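Local coordinates for protein-tyrosine-phosphatase (Shewanella sp., PDB 2Z72), which hydrolyses the phosphate ester of phosphotyrosine and belongs to the calcineurin-like phosphoesterases, with two zinc ions bound in this structure, at residues A[108-113]-A[142-147]. Numbering follows the deposited sequence. Where two conformers were deposited one is given.
Sequences HMVMTG and MVHLLM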
loop_
_atom_site.group_PDB
_atom_site.type_symbol
_atom_site.label_atom_id
_atom_site.label_comp_id
_atom_site.label_asym_id
_atom_site.label_seq_id
_atom_site.Cartn_x
_atom_site.Cartn_y
_atom_site.Cartn_z
ATOM N N HIS A 108 -7.978 6.060 10.810
ATOM C CA HIS A 108 -7.489 5.870 9.467
ATOM C C HIS A 108 -6.186 5.116 9.490
ATOM O O HIS A 108 -5.318 5.391 10.295
ATOM C CB HIS A 108 -7.307 7.192 8.729
ATOM C CG HIS A 108 -8.606 7.875 8.429
ATOM N ND1 HIS A 108 -8.664 8.725 7.332
ATOM C CD2 HIS A 108 -9.803 7.866 9.004
ATOM C CE1 HIS A 108 -9.913 9.209 7.280
ATOM N NE2 HIS A 108 -10.620 8.716 8.258
ATOM N N MET A 109 -6.038 4.148 8.570
ATOM C CA MET A 109 -4.786 3.501 8.317
ATOM C C MET A 109 -4.212 4.015 7.006
ATOM O O MET A 109 -4.956 4.079 6.024
ATOM C CB MET A 109 -4.997 1.962 8.179
ATOM C CG MET A 109 -3.763 1.246 7.709
ATOM S SD MET A 109 -3.979 -0.546 7.550
ATOM C CE MET A 109 -4.021 -1.039 9.216
ATOM N N VAL A 110 -2.933 4.341 6.961
ATOM C CA VAL A 110 -2.263 4.679 5.722
ATOM C C VAL A 110 -1.197 3.596 5.502
ATOM O O VAL A 110 -0.249 3.502 6.273
ATOM C CB VAL A 110 -1.604 6.053 5.712
ATOM C CG1 VAL A 110 -1.114 6.370 4.324
ATOM C CG2 VAL A 110 -2.592 7.135 6.190
ATOM N N MET A 111 -1.392 2.797 4.477
ATOM C CA MET A 111 -0.350 1.842 4.064
ATOM C C MET A 111 0.314 2.428 2.837
ATOM O O MET A 111 -0.277 2.478 1.763
ATOM C CB MET A 111 -0.979 0.460 3.773
ATOM C CG MET A 111 0.093 -0.513 3.250
ATOM S SD MET A 111 -0.448 -2.234 3.211
ATOM C CE MET A 111 -0.471 -2.634 4.947
ATOM N N THR A 112 1.522 2.937 3.014
ATOM C CA THR A 112 2.175 3.759 1.986
ATOM C C THR A 112 2.885 2.941 0.916
ATOM O O THR A 112 4.028 3.268 0.553
ATOM C CB THR A 112 3.138 4.776 2.619
ATOM O OG1 THR A 112 4.096 4.127 3.412
ATOM C CG2 THR A 112 2.384 5.737 3.568
ATOM N N GLY A 113 2.210 1.917 0.379
ATOM C CA GLY A 113 2.712 1.208 -0.797
ATOM C C GLY A 113 3.513 -0.056 -0.527
ATOM O O GLY A 113 3.837 -0.429 0.593
ATOM N N MET A 142 -11.149 4.501 7.770
ATOM C CA MET A 142 -10.677 4.370 6.406
ATOM C C MET A 142 -9.362 3.628 6.358
ATOM O O MET A 142 -8.499 3.859 7.222
ATOM C CB MET A 142 -10.428 5.710 5.697
ATOM C CG MET A 142 -11.653 6.541 5.406
ATOM S SD MET A 142 -11.316 8.002 4.409
ATOM C CE MET A 142 -11.338 7.240 2.761
ATOM N N VAL A 143 -9.176 2.823 5.290
ATOM C CA VAL A 143 -7.851 2.418 4.884
ATOM C C VAL A 143 -7.499 3.188 3.623
ATOM O O VAL A 143 -8.244 3.191 2.637
ATOM C CB VAL A 143 -7.828 0.898 4.543
ATOM C CG1 VAL A 143 -6.521 0.503 3.890
ATOM C CG2 VAL A 143 -8.126 0.073 5.778
ATOM N N HIS A 144 -6.358 3.845 3.666
ATOM C CA HIS A 144 -5.730 4.491 2.541
ATOM C C HIS A 144 -4.591 3.588 2.090
ATOM O O HIS A 144 -3.522 3.567 2.679
ATOM C CB HIS A 144 -5.138 5.854 2.913
ATOM C CG HIS A 144 -6.129 6.770 3.528
ATOM N ND1 HIS A 144 -6.965 7.606 2.788
ATOM C CD2 HIS A 144 -6.402 7.000 4.839
ATOM C CE1 HIS A 144 -7.654 8.268 3.657
ATOM N NE2 HIS A 144 -7.384 7.930 4.927
ATOM N N LEU A 145 -4.852 2.806 1.016
ATOM C CA LEU A 145 -3.772 2.031 0.424
ATOM C C LEU A 145 -3.171 2.896 -0.669
ATOM O O LEU A 145 -3.865 3.200 -1.648
ATOM C CB LEU A 145 -4.277 0.753 -0.201
ATOM C CG LEU A 145 -3.223 -0.067 -0.957
ATOM C CD1 LEU A 145 -2.008 -0.394 -0.087
ATOM C CD2 LEU A 145 -3.852 -1.314 -1.511
ATOM N N LEU A 146 -1.930 3.333 -0.496
ATOM C CA LEU A 146 -1.278 4.145 -1.490
ATOM C C LEU A 146 -0.472 3.260 -2.423
ATOM O O LEU A 146 0.074 2.204 -2.042
ATOM C CB LEU A 146 -0.339 5.205 -0.910
ATOM C CG LEU A 146 -0.953 6.062 0.181
ATOM C CD1 LEU A 146 0.052 7.119 0.628
ATOM C CD2 LEU A 146 -2.259 6.709 -0.276
ATOM N N MET A 147 -0.356 3.690 -3.674
ATOM C CA MET A 147 0.513 3.017 -4.646
ATOM C C MET A 147 1.978 3.279 -4.391
ATOM O O MET A 147 2.411 4.421 -4.262
ATOM C CB MET A 147 0.221 3.515 -6.046
ATOM C CG MET A 147 -1.173 3.248 -6.565
ATOM S SD MET A 147 -1.425 1.510 -7.082
ATOM C CE MET A 147 -0.691 1.510 -8.674
#
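Met109 and Met111 of strand 108-111 are stitched to strand 142-145 in parallel register, the axes 4.6 Å apart and nearly parallel. Both use N and O: Met109 N binds Met142 O, Met109 O takes His144 N, Met111 N binds His144 O, and Met111 O receives Leu146 N at 2.9 Å. Helix 122-138 completes a right-handed beta-alpha-beta crossover; its Met129 packs on Met109, Met111 and Val143.

The opposite face of the sheet carries the histidines. His108 ND1 and His144 NE2 lie 2.8 Å apart in a nearly straight hydrogen bond (173°), although the ring planes are inclined at 41°. His108 has CG anti to its carbonyl carbon (chi1 -68°), swinging the ring over toward strand 142-145, where Met142 covers one face: CB stands 3.8 Å from the ring centroid in a CH-pi contact, and in one of its two conformers SD also comes obliquely near CE1. Tyr67 meets the His144 ring edge-to-face. Farther along, Val110 CG1 touches Leu146 CD1 at 3.9 Å, and that methyl also reaches Thr112 CG2. A leucine in place of His108 would probably leave His144 NE2 without its mate and the imidazole freer to turn.

With one ring nitrogen donating to the other, the histidine pair is probably not doubly protonated, and it helps to fix the rotation of both buried rings, together with Met142 over one and Tyr67 against the other. The strands deliver their C-terminal ends to the metal centre, as in calcineurin-like phosphoesterases: Asp114 and Asn149, both zinc ligands, follow just beyond these segments, and Thr112 O binds ND1 of the zinc ligand His207.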